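Local coordinates for putative NAD(P)H-flavin oxidoreductase (Neisseria meningitidis serogroup A / serotype 4A, PDB 6WT2), which binds FMN and probably uses NAD(P)H to reduce nitro compounds such as chloramphenicol, as a member of the nitroreductase family, at residues R23-I31 and D78-L86; A95-L106 and M117-Q128. One frame throughout, in Å; residues are numbered along the deposited sequence.

Contact 1: residues R23-I31 and D78-L86; sequences RHYDAARKI and DALDTASHL. With FMN (flavin mononucleotide), chain G.
Y25 leans on the short helix and its exit at A79, T82 and A83, and its side chain illustrates how a loop without regular structure can be fixed to the short helix that leads into strand 85-92. Its CB lies 3.5 Å from T82 O. The chi1 of -63° sets CG beside the backbone N, and the ring comes alongside A83: CD2 is 3.7 Å from A83 CB, and CE2 also reaches the methyl of A79, 4.0 Å from A79 CB. T82 OG1 meets the ring at its near edge, in the plane, while accepting a weak bond from Y25 N. At the far end the phenol OH bonds T201 OG1 on strand 194-203, so the ring spans from the short helix to the central antiparallel sheet of the nitroreductase fold.

Further along, D26 to R29 make a type I turn, with D26 OD1 taking A28 N in an Asx turn. The chain then returns to S84 and H85, which together face F202 in a classic beta bulge where strand 85-92 begins. With OG anti to the backbone N (chi1 175°), S84 receives I31 N in a nearly straight bond, 2.9 Å from N to OG. The same OG is hydrogen-bonded to H85 ND1 (2.8 Å), in the plane of the imidazole. I31 CG1 lies beside S84 OG and its CD1 near H85 ND1. Waters 2 and 3 both accept from K30 NZ; the first reaches T82 O and the second S84 O.

At the opposite end, R23 O is linked to A79 N through water 1, weakly on the A79 side. The R23 guanidinium turns away to the flavin, where NE donates to FMN O2 (2.8 Å) and NH2 to FMN N1 (3.2 Å), a placement that would favour negative charge on the reduced ring.

Contact 2: residues A95-L106 and M117-Q128; sequences ARFDSPFMLESL and MAKSLARYQAFQ. With NIO (nicotinic acid), chain E.
F97 is layered against Q125 where a loop meets helix 114-131, just ahead of the N-cap S99 that starts helix 100-108; the two helix segments cross at 122°, their axes 11.2 Å apart at closest approach. The phenyl is sandwiched. Q125 CB sits over the centre of one face, a CH-pi contact 3.6 Å from the ring centroid, and the extended glutamine carries its amide on over the rim, only 22° from parallel; D98 CB lies against the opposite face. The Q128 amide stands nearly upright to the ring, 82° from its plane, with OE1 at the ring's edge. That amide clamps the loop backbone: NE2 donates to A95 O at 3.1 Å, and OE1 accepts a weak bond from F97 N.

Between the helices L106 is a knob in a hole made by M117, S120, L121 and Y124. Its CD2 comes within 3.8 Å of L121 CD2, and its CD1 within 3.6 Å of Y124 OH. Selenomethionine M102 slants across Y124, leading with CE. On the ligand side, F127 presents a ring face to nicotinic acid, and water 4 connects S105 OG (3.0 Å) to Y124 OH (2.7 Å).

Contacts 1 and 2 lie on opposite sides of the chain's centre, with centres 41 Å apart and nearest atoms about 20 Å apart, and strand 85-92 followed by helix 100-108 runs from one to the other. They serve different pockets of the dimer: contact 1 supplies R23 to one flavin, contact 2 supplies F127 to the nicotinic acid at the other. Both subunits build each pocket. R23 packs on R109 of the second subunit, while within the chain Y124 of contact 2 bonds R109. The R23 side chain is about 4 Å from a bound nicotinic acid, and that of Y124 about 7 Å from a bound FMN.

Contact 1: residues R23-I31 and D78-L86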
loop_
_atom_site.group_PDB
_atom_site.type_symbol
_atom_site.label_atom_id
_atom_site.label_comp_id
_atom_site.label_asym_id
_atom_site.label_seq_id
_atom_site.Cartn_x
_atom_site.Cartn_y
_atom_site.Cartn_z
ATOM N N ARG A 23 6.584 -16.925 -8.532
ATOM C CA ARG A 23 7.851 -17.257 -7.894
ATOM C C ARG A 23 8.907 -17.757 -8.867
ATOM O O ARG A 23 10.082 -17.835 -8.486
ATOM C CB ARG A 23 7.650 -18.296 -6.788
ATOM C CG ARG A 23 7.080 -17.700 -5.516
ATOM C CD ARG A 23 5.561 -17.649 -5.568
ATOM N NE ARG A 23 5.000 -17.084 -4.344
ATOM C CZ ARG A 23 3.707 -17.111 -4.038
ATOM N NH1 ARG A 23 2.841 -17.683 -4.862
ATOM N NH2 ARG A 23 3.282 -16.565 -2.909
ATOM N N HIS A 24 8.533 -18.040 -10.112
ATOM C CA HIS A 24 9.412 -18.705 -11.070
ATOM C C HIS A 24 9.227 -18.054 -12.426
ATOM O O HIS A 24 8.179 -18.210 -13.061
ATOM C CB HIS A 24 9.112 -20.200 -11.149
ATOM C CG HIS A 24 9.207 -20.889 -9.832
ATOM N ND1 HIS A 24 10.414 -21.192 -9.241
ATOM C CD2 HIS A 24 8.249 -21.308 -8.975
ATOM C CE1 HIS A 24 10.192 -21.793 -8.085
ATOM N NE2 HIS A 24 8.888 -21.868 -7.897
ATOM N N TYR A 25 10.255 -17.354 -12.880
ATOM C CA TYR A 25 10.190 -16.582 -14.105
ATOM C C TYR A 25 10.949 -17.285 -15.218
ATOM O O TYR A 25 11.771 -18.170 -14.973
ATOM C CB TYR A 25 10.779 -15.190 -13.893
ATOM C CG TYR A 25 10.033 -14.342 -12.891
ATOM C CD1 TYR A 25 8.926 -13.592 -13.282
ATOM C CD2 TYR A 25 10.448 -14.265 -11.562
ATOM C CE1 TYR A 25 8.241 -12.779 -12.376
ATOM C CE2 TYR A 25 9.770 -13.463 -10.647
ATOM C CZ TYR A 25 8.672 -12.721 -11.067
ATOM O OH TYR A 25 8.008 -11.915 -10.176
ATOM N N ASP A 26 10.652 -16.879 -16.447
ATOM C CA ASP A 26 11.430 -17.299 -17.608
ATOM C C ASP A 26 12.748 -16.526 -17.608
ATOM O O ASP A 26 12.776 -15.326 -17.903
ATOM C CB ASP A 26 10.634 -17.062 -18.889
ATOM C CG ASP A 26 11.341 -17.596 -20.133
ATOM O OD1 ASP A 26 12.586 -17.735 -20.124
ATOM O OD2 ASP A 26 10.642 -17.878 -21.126
ATOM N N ALA A 27 13.848 -17.214 -17.297
ATOM C CA ALA A 27 15.133 -16.539 -17.148
ATOM C C ALA A 27 15.619 -15.878 -18.435
ATOM O O ALA A 27 16.459 -14.971 -18.375
ATOM C CB ALA A 27 16.185 -17.532 -16.649
ATOM N N ALA A 28 15.126 -16.299 -19.594
ATOM C CA ALA A 28 15.581 -15.701 -20.840
ATOM C C ALA A 28 14.809 -14.445 -21.235
ATOM O O ALA A 28 15.256 -13.730 -22.138
ATOM C CB ALA A 28 15.509 -16.730 -21.976
ATOM N N ARG A 29 13.686 -14.138 -20.580
ATOM C CA ARG A 29 12.814 -13.049 -21.001
ATOM C C ARG A 29 13.052 -11.802 -20.151
ATOM O O ARG A 29 12.797 -11.810 -18.944
ATOM C CB ARG A 29 11.353 -13.481 -20.918
ATOM C CG ARG A 29 10.926 -14.368 -22.063
ATOM C CD ARG A 29 9.935 -13.629 -22.936
ATOM N NE ARG A 29 8.561 -13.903 -22.542
ATOM C CZ ARG A 29 7.543 -13.068 -22.734
ATOM N NH1 ARG A 29 7.735 -11.878 -23.294
ATOM N NH2 ARG A 29 6.331 -13.421 -22.349
ATOM N N LYS A 30 13.520 -10.728 -20.787
ATOM C CA LYS A 30 13.791 -9.469 -20.106
ATOM C C LYS A 30 12.700 -8.448 -20.413
ATOM O O LYS A 30 12.257 -8.320 -21.558
ATOM C CB LYS A 30 15.158 -8.908 -20.524
ATOM C CG LYS A 30 16.329 -9.867 -20.280
ATOM C CD LYS A 30 16.417 -10.230 -18.808
ATOM C CE LYS A 30 17.319 -11.420 -18.555
ATOM N NZ LYS A 30 17.342 -11.733 -17.096
ATOM N N ILE A 31 12.277 -7.716 -19.385
ATOM C CA ILE A 31 11.403 -6.568 -19.589
ATOM C C ILE A 31 12.193 -5.482 -20.302
ATOM O O ILE A 31 13.329 -5.177 -19.914
ATOM C CB ILE A 31 10.862 -6.065 -18.241
ATOM C CG1 ILE A 31 10.055 -7.164 -17.522
ATOM C CG2 ILE A 31 10.025 -4.825 -18.434
ATOM C CD1 ILE A 31 9.918 -6.919 -16.027
ATOM N N ASP A 78 14.651 -18.465 -5.547
ATOM C CA ASP A 78 14.680 -18.903 -6.935
ATOM C C ASP A 78 14.523 -17.733 -7.902
ATOM O O ASP A 78 15.097 -17.757 -8.995
ATOM C CB ASP A 78 13.600 -19.961 -7.165
ATOM C CG ASP A 78 13.887 -21.266 -6.417
ATOM O OD1 ASP A 78 15.072 -21.668 -6.334
ATOM O OD2 ASP A 78 12.930 -21.902 -5.916
ATOM N N ALA A 79 13.773 -16.696 -7.517
ATOM C CA ALA A 79 13.530 -15.577 -8.416
ATOM C C ALA A 79 14.772 -14.717 -8.609
ATOM O O ALA A 79 14.890 -14.023 -9.625
ATOM C CB ALA A 79 12.392 -14.710 -7.889
ATOM N N LEU A 80 15.693 -14.725 -7.639
ATOM C CA LEU A 80 16.929 -13.959 -7.780
ATOM C C LEU A 80 17.753 -14.434 -8.972
ATOM O O LEU A 80 18.524 -13.651 -9.547
ATOM C CB LEU A 80 17.730 -14.040 -6.484
ATOM C CG LEU A 80 17.103 -13.185 -5.384
ATOM C CD1 LEU A 80 17.712 -13.459 -4.027
ATOM C CD2 LEU A 80 17.240 -11.710 -5.746
ATOM N N ASP A 81 17.592 -15.697 -9.370
ATOM C CA ASP A 81 18.267 -16.214 -10.549
ATOM C C ASP A 81 17.495 -15.983 -11.841
ATOM O O ASP A 81 18.105 -15.952 -12.913
ATOM C CB ASP A 81 18.533 -17.713 -10.389
ATOM C CG ASP A 81 19.399 -18.023 -9.186
ATOM O OD1 ASP A 81 20.299 -17.211 -8.886
ATOM O OD2 ASP A 81 19.183 -19.078 -8.545
ATOM N N THR A 82 16.179 -15.807 -11.780
ATOM C CA THR A 82 15.373 -15.847 -12.989
ATOM C C THR A 82 14.591 -14.578 -13.273
ATOM O O THR A 82 14.169 -14.392 -14.419
ATOM C CB THR A 82 14.381 -17.027 -12.940
ATOM O OG1 THR A 82 13.420 -16.826 -11.891
ATOM C CG2 THR A 82 15.131 -18.363 -12.715
ATOM N N ALA A 83 14.360 -13.724 -12.281
ATOM C CA ALA A 83 13.545 -12.531 -12.504
ATOM C C ALA A 83 14.249 -11.560 -13.443
ATOM O O ALA A 83 15.474 -11.410 -13.408
ATOM C CB ALA A 83 13.224 -11.831 -11.176
ATOM N N SER A 84 13.460 -10.890 -14.287
ATOM C CA SER A 84 13.995 -9.811 -15.106
ATOM C C SER A 84 14.492 -8.660 -14.237
ATOM O O SER A 84 15.643 -8.218 -14.362
ATOM C CB SER A 84 12.928 -9.325 -16.089
ATOM O OG SER A 84 13.396 -8.201 -16.804
ATOM N N HIS A 85 13.633 -8.161 -13.353
ATOM C CA HIS A 85 13.943 -7.014 -12.522
ATOM C C HIS A 85 13.611 -7.305 -11.066
ATOM O O HIS A 85 12.713 -8.093 -10.758
ATOM C CB HIS A 85 13.172 -5.763 -12.984
ATOM C CG HIS A 85 13.698 -5.150 -14.246
ATOM N ND1 HIS A 85 13.601 -5.769 -15.473
ATOM C CD2 HIS A 85 14.302 -3.957 -14.470
ATOM C CE1 HIS A 85 14.137 -4.988 -16.399
ATOM N NE2 HIS A 85 14.563 -3.881 -15.818
ATOM N N LEU A 86 14.360 -6.655 -10.178
ATOM C CA LEU A 86 14.107 -6.650 -8.743
ATOM C C LEU A 86 14.128 -5.210 -8.248
ATOM O O LEU A 86 15.047 -4.453 -8.579
ATOM C CB LEU A 86 15.160 -7.476 -8.005
ATOM C CG LEU A 86 15.235 -7.357 -6.485
ATOM C CD1 LEU A 86 13.985 -7.899 -5.806
ATOM C CD2 LEU A 86 16.483 -8.090 -5.984
HETATM N N1 FMN G . 5.405 -14.453 -1.781
HETATM C C2 FMN G . 6.561 -15.155 -1.665
HETATM O O2 FMN G . 6.658 -16.241 -2.279
HETATM N N3 FMN G . 7.612 -14.715 -0.950
HETATM C C4 FMN G . 7.570 -13.585 -0.231
HETATM O O4 FMN G . 8.571 -13.137 0.374
HETATM C C4A FMN G . 6.340 -12.779 -0.290
HETATM N N5 FMN G . 6.202 -11.687 0.485
HETATM C C5A FMN G . 5.102 -10.898 0.351
HETATM C C6 FMN G . 5.117 -9.612 0.898
HETATM C C7 FMN G . 3.995 -8.808 0.766
HETATM C C7M FMN G . 3.973 -7.416 1.359
HETATM C C8 FMN G . 2.818 -9.289 -0.000
HETATM C C8M FMN G . 1.653 -8.357 -0.227
HETATM C C9 FMN G . 2.831 -10.542 -0.603
HETATM C C9A FMN G . 3.967 -11.338 -0.508
HETATM N N10 FMN G . 4.019 -12.593 -1.154
HETATM C C10 FMN G . 5.186 -13.356 -1.023
HETATM C "C1'" FMN G . 2.903 -13.058 -1.987
HETATM C "C2'" FMN G . 1.737 -13.615 -1.157
HETATM O "O2'" FMN G . 2.042 -14.932 -0.629
HETATM C "C3'" FMN G . 0.507 -13.600 -2.060
HETATM O "O3'" FMN G . 0.207 -12.229 -2.390
HETATM C "C4'" FMN G . -0.762 -14.214 -1.458
HETATM O "O4'" FMN G . -0.514 -15.566 -1.090
HETATM C "C5'" FMN G . -1.912 -14.150 -2.452
HETATM O "O5'" FMN G . -1.582 -14.824 -3.661
HETATM P P FMN G . -1.703 -14.010 -5.048
HETATM O O1P FMN G . -0.895 -12.771 -4.741
HETATM O O2P FMN G . -1.128 -14.852 -6.149
HETATM O O3P FMN G . -3.147 -13.655 -5.263
HETATM O O HOH W 1 11.302 -17.237 -5.946
HETATM O O HOH W 2 14.874 -12.631 -16.625
HETATM O O HOH W 3 17.872 -9.314 -15.397
#

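Contact 2: residues A95-L106 and M117-Q128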
loop_
_atom_site.group_PDB
_atom_site.type_symbol
_atom_site.label_atom_id
_atom_site.label_comp_id
_atom_site.label_asym_id
_atom_site.label_seq_id
_atom_site.Cartn_x
_atom_site.Cartn_y
_atom_site.Cartn_z
ATOM N N ALA A 95 11.217 11.226 9.187
ATOM C CA ALA A 95 10.484 12.194 8.373
ATOM C C ALA A 95 9.573 13.056 9.255
ATOM O O ALA A 95 8.354 13.117 9.083
ATOM C CB ALA A 95 9.696 11.471 7.288
ATOM N N ARG A 96 10.205 13.733 10.217
ATOM C CA ARG A 96 9.514 14.667 11.095
ATOM C C ARG A 96 9.021 15.888 10.320
ATOM O O ARG A 96 9.572 16.263 9.279
ATOM C CB ARG A 96 10.442 15.135 12.218
ATOM C CG ARG A 96 10.846 14.062 13.206
ATOM C CD ARG A 96 11.902 14.595 14.170
ATOM N NE ARG A 96 11.552 15.921 14.675
ATOM C CZ ARG A 96 10.783 16.147 15.738
ATOM N NH1 ARG A 96 10.262 15.135 16.426
ATOM N NH2 ARG A 96 10.529 17.394 16.111
ATOM N N PHE A 97 7.987 16.538 10.866
ATOM C CA PHE A 97 7.457 17.758 10.253
ATOM C C PHE A 97 8.538 18.822 10.033
ATOM O O PHE A 97 8.430 19.626 9.102
ATOM C CB PHE A 97 6.333 18.344 11.118
ATOM C CG PHE A 97 6.814 18.864 12.439
ATOM C CD1 PHE A 97 7.095 20.214 12.609
ATOM C CD2 PHE A 97 7.041 17.996 13.495
ATOM C CE1 PHE A 97 7.571 20.690 13.810
ATOM C CE2 PHE A 97 7.518 18.467 14.709
ATOM C CZ PHE A 97 7.782 19.819 14.864
ATOM N N ASP A 98 9.571 18.858 10.880
ATOM C CA ASP A 98 10.606 19.890 10.810
ATOM C C ASP A 98 11.877 19.418 10.101
ATOM O O ASP A 98 12.920 20.074 10.209
ATOM C CB ASP A 98 10.941 20.411 12.213
ATOM C CG ASP A 98 11.341 19.298 13.195
ATOM O OD1 ASP A 98 11.623 18.157 12.766
ATOM O OD2 ASP A 98 11.363 19.567 14.419
ATOM N N SER A 99 11.812 18.266 9.340
ATOM C CA SER A 99 13.036 17.818 8.680
ATOM C C SER A 99 13.214 18.501 7.324
ATOM O O SER A 99 12.240 18.954 6.713
ATOM C CB SER A 99 13.006 16.300 8.495
ATOM O OG SER A 99 11.904 15.897 7.705
ATOM N N PRO A 100 14.454 18.618 6.832
ATOM C CA PRO A 100 14.651 19.186 5.484
ATOM C C PRO A 100 13.913 18.419 4.401
ATOM O O PRO A 100 13.471 19.016 3.409
ATOM C CB PRO A 100 16.172 19.108 5.286
ATOM C CG PRO A 100 16.738 19.074 6.674
ATOM C CD PRO A 100 15.728 18.351 7.521
ATOM N N PHE A 101 13.766 17.107 4.569
ATOM C CA PHE A 101 13.095 16.305 3.554
ATOM C C PHE A 101 11.624 16.675 3.444
ATOM O O PHE A 101 11.077 16.745 2.334
ATOM C CB PHE A 101 13.262 14.818 3.872
ATOM C CG PHE A 101 12.531 13.908 2.912
ATOM C CD1 PHE A 101 13.157 13.462 1.752
ATOM C CD2 PHE A 101 11.225 13.515 3.160
ATOM C CE1 PHE A 101 12.496 12.637 0.863
ATOM C CE2 PHE A 101 10.553 12.679 2.273
ATOM C CZ PHE A 101 11.186 12.245 1.122
HETATM N N MSE A 102 10.968 16.905 4.576
HETATM C CA MSE A 102 9.563 17.290 4.575
HETATM C C MSE A 102 9.386 18.720 4.076
HETATM O O MSE A 102 8.404 19.021 3.401
HETATM C CB MSE A 102 8.961 17.125 5.969
HETATM C CG MSE A 102 8.826 15.648 6.401
HETATM SE SE MSE A 102 7.560 14.679 5.282
HETATM C CE MSE A 102 6.156 15.993 5.361
ATOM N N LEU A 103 10.346 19.596 4.396
ATOM C CA LEU A 103 10.305 20.950 3.849
ATOM C C LEU A 103 10.288 20.919 2.325
ATOM O O LEU A 103 9.503 21.628 1.688
ATOM C CB LEU A 103 11.500 21.763 4.356
ATOM C CG LEU A 103 11.467 23.220 3.905
ATOM C CD1 LEU A 103 10.232 23.900 4.477
ATOM C CD2 LEU A 103 12.747 23.954 4.313
ATOM N N GLU A 104 11.118 20.063 1.726
ATOM C CA GLU A 104 11.175 19.972 0.272
ATOM C C GLU A 104 9.851 19.481 -0.305
ATOM O O GLU A 104 9.381 20.003 -1.327
ATOM C CB GLU A 104 12.339 19.062 -0.147
ATOM C CG GLU A 104 12.546 18.906 -1.656
ATOM C CD GLU A 104 13.257 20.103 -2.319
ATOM O OE1 GLU A 104 13.400 21.183 -1.690
ATOM O OE2 GLU A 104 13.676 19.953 -3.489
ATOM N N SER A 105 9.223 18.484 0.338
ATOM C CA SER A 105 7.959 17.977 -0.179
ATOM C C SER A 105 6.863 19.025 -0.070
ATOM O O SER A 105 6.007 19.111 -0.953
ATOM C CB SER A 105 7.555 16.685 0.544
ATOM O OG SER A 105 7.167 16.939 1.885
ATOM N N LEU A 106 6.915 19.866 0.967
ATOM C CA LEU A 106 5.936 20.936 1.128
ATOM C C LEU A 106 6.064 21.989 0.036
ATOM O O LEU A 106 5.057 22.479 -0.483
ATOM C CB LEU A 106 6.106 21.588 2.496
ATOM C CG LEU A 106 5.206 22.803 2.708
ATOM C CD1 LEU A 106 3.759 22.407 2.523
ATOM C CD2 LEU A 106 5.410 23.404 4.097
HETATM N N MSE A 117 3.996 28.501 4.565
HETATM C CA MSE A 117 4.771 27.308 4.925
HETATM C C MSE A 117 4.745 27.058 6.414
HETATM O O MSE A 117 4.546 25.920 6.862
HETATM C CB MSE A 117 6.227 27.434 4.479
HETATM C CG MSE A 117 6.429 27.238 2.993
HETATM SE SE MSE A 117 8.327 27.171 2.555
HETATM C CE MSE A 117 8.910 28.811 3.401
ATOM N N ALA A 118 4.955 28.129 7.178
ATOM C CA ALA A 118 4.919 28.015 8.630
ATOM C C ALA A 118 3.592 27.432 9.107
ATOM O O ALA A 118 3.563 26.581 10.004
ATOM C CB ALA A 118 5.169 29.385 9.268
ATOM N N LYS A 119 2.482 27.860 8.497
ATOM C CA LYS A 119 1.165 27.404 8.937
ATOM C C LYS A 119 0.919 25.948 8.556
ATOM O O LYS A 119 0.257 25.204 9.298
ATOM C CB LYS A 119 0.087 28.309 8.340
ATOM C CG LYS A 119 -1.284 28.173 8.989
ATOM C CD LYS A 119 -2.172 29.370 8.643
ATOM C CE LYS A 119 -2.598 29.364 7.177
ATOM N NZ LYS A 119 -3.594 28.295 6.870
ATOM N N SER A 120 1.414 25.532 7.391
ATOM C CA SER A 120 1.325 24.128 6.995
ATOM C C SER A 120 2.121 23.239 7.940
ATOM O O SER A 120 1.645 22.178 8.362
ATOM C CB SER A 120 1.837 23.950 5.563
ATOM O OG SER A 120 0.945 24.525 4.625
ATOM N N LEU A 121 3.351 23.644 8.259
ATOM C CA LEU A 121 4.192 22.842 9.140
ATOM C C LEU A 121 3.584 22.719 10.532
ATOM O O LEU A 121 3.725 21.675 11.182
ATOM C CB LEU A 121 5.607 23.438 9.210
ATOM C CG LEU A 121 6.425 23.403 7.914
ATOM C CD1 LEU A 121 7.782 24.098 8.082
ATOM C CD2 LEU A 121 6.601 21.966 7.416
ATOM N N ALA A 122 2.903 23.763 11.001
ATOM C CA ALA A 122 2.173 23.665 12.260
ATOM C C ALA A 122 1.093 22.590 12.191
ATOM O O ALA A 122 0.914 21.821 13.144
ATOM C CB ALA A 122 1.555 25.018 12.627
ATOM N N ARG A 123 0.365 22.518 11.070
ATOM C CA ARG A 123 -0.644 21.471 10.913
ATOM C C ARG A 123 -0.003 20.088 10.825
ATOM O O ARG A 123 -0.510 19.126 11.422
ATOM C CB ARG A 123 -1.506 21.740 9.680
ATOM C CG ARG A 123 -2.429 22.942 9.815
ATOM C CD ARG A 123 -3.466 22.986 8.702
ATOM N NE ARG A 123 -2.883 23.369 7.420
ATOM C CZ ARG A 123 -2.708 24.631 7.033
ATOM N NH1 ARG A 123 -3.071 25.622 7.835
ATOM N NH2 ARG A 123 -2.164 24.908 5.854
ATOM N N TYR A 124 1.107 19.964 10.085
ATOM C CA TYR A 124 1.809 18.684 10.027
ATOM C C TYR A 124 2.242 18.237 11.415
ATOM O O TYR A 124 2.169 17.048 11.741
ATOM C CB TYR A 124 3.045 18.773 9.130
ATOM C CG TYR A 124 2.824 18.917 7.636
ATOM C CD1 TYR A 124 1.552 19.000 7.085
ATOM C CD2 TYR A 124 3.917 18.948 6.771
ATOM C CE1 TYR A 124 1.376 19.128 5.703
ATOM C CE2 TYR A 124 3.755 19.068 5.410
ATOM C CZ TYR A 124 2.487 19.167 4.876
ATOM O OH TYR A 124 2.357 19.283 3.506
ATOM N N GLN A 125 2.734 19.177 12.233
ATOM C CA GLN A 125 3.180 18.831 13.579
ATOM C C GLN A 125 2.037 18.264 14.407
ATOM O O GLN A 125 2.201 17.256 15.099
ATOM C CB GLN A 125 3.776 20.051 14.280
ATOM C CG GLN A 125 3.956 19.826 15.770
ATOM C CD GLN A 125 4.905 20.802 16.410
ATOM O OE1 GLN A 125 5.237 21.834 15.831
ATOM N NE2 GLN A 125 5.358 20.479 17.616
ATOM N N ALA A 126 0.881 18.929 14.378
ATOM C CA ALA A 126 -0.273 18.466 15.134
ATOM C C ALA A 126 -0.738 17.109 14.634
ATOM O O ALA A 126 -1.067 16.222 15.433
ATOM C CB ALA A 126 -1.402 19.490 15.038
ATOM N N PHE A 127 -0.753 16.928 13.311
ATOM C CA PHE A 127 -1.096 15.633 12.732
ATOM C C PHE A 127 -0.180 14.543 13.273
ATOM O O PHE A 127 -0.640 13.509 13.769
ATOM C CB PHE A 127 -0.997 15.709 11.202
ATOM C CG PHE A 127 -1.011 14.363 10.530
ATOM C CD1 PHE A 127 -2.147 13.577 10.557
ATOM C CD2 PHE A 127 0.106 13.885 9.874
ATOM C CE1 PHE A 127 -2.170 12.317 9.945
ATOM C CE2 PHE A 127 0.097 12.629 9.263
ATOM C CZ PHE A 127 -1.044 11.848 9.298
ATOM N N GLN A 128 1.129 14.779 13.214
ATOM C CA GLN A 128 2.087 13.758 13.612
ATOM C C GLN A 128 2.120 13.564 15.121
ATOM O O GLN A 128 2.335 12.447 15.598
ATOM C CB GLN A 128 3.474 14.125 13.103
ATOM C CG GLN A 128 3.625 13.979 11.615
ATOM C CD GLN A 128 5.064 14.120 11.206
ATOM O OE1 GLN A 128 5.812 14.873 11.829
ATOM N NE2 GLN A 128 5.474 13.386 10.178
HETATM N N NIO E . -3.956 16.040 6.588
HETATM C C1 NIO E . -3.629 16.298 5.313
HETATM C C2 NIO E . -2.847 15.407 4.589
HETATM C C3 NIO E . -2.391 14.240 5.192
HETATM C C4 NIO E . -2.730 14.003 6.515
HETATM C C5 NIO E . -3.521 14.926 7.194
HETATM C C6 NIO E . -2.484 15.711 3.162
HETATM O O1 NIO E . -1.932 14.818 2.489
HETATM O O2 NIO E . -2.733 16.851 2.691
HETATM O O HOH W 4 4.356 18.056 2.170
#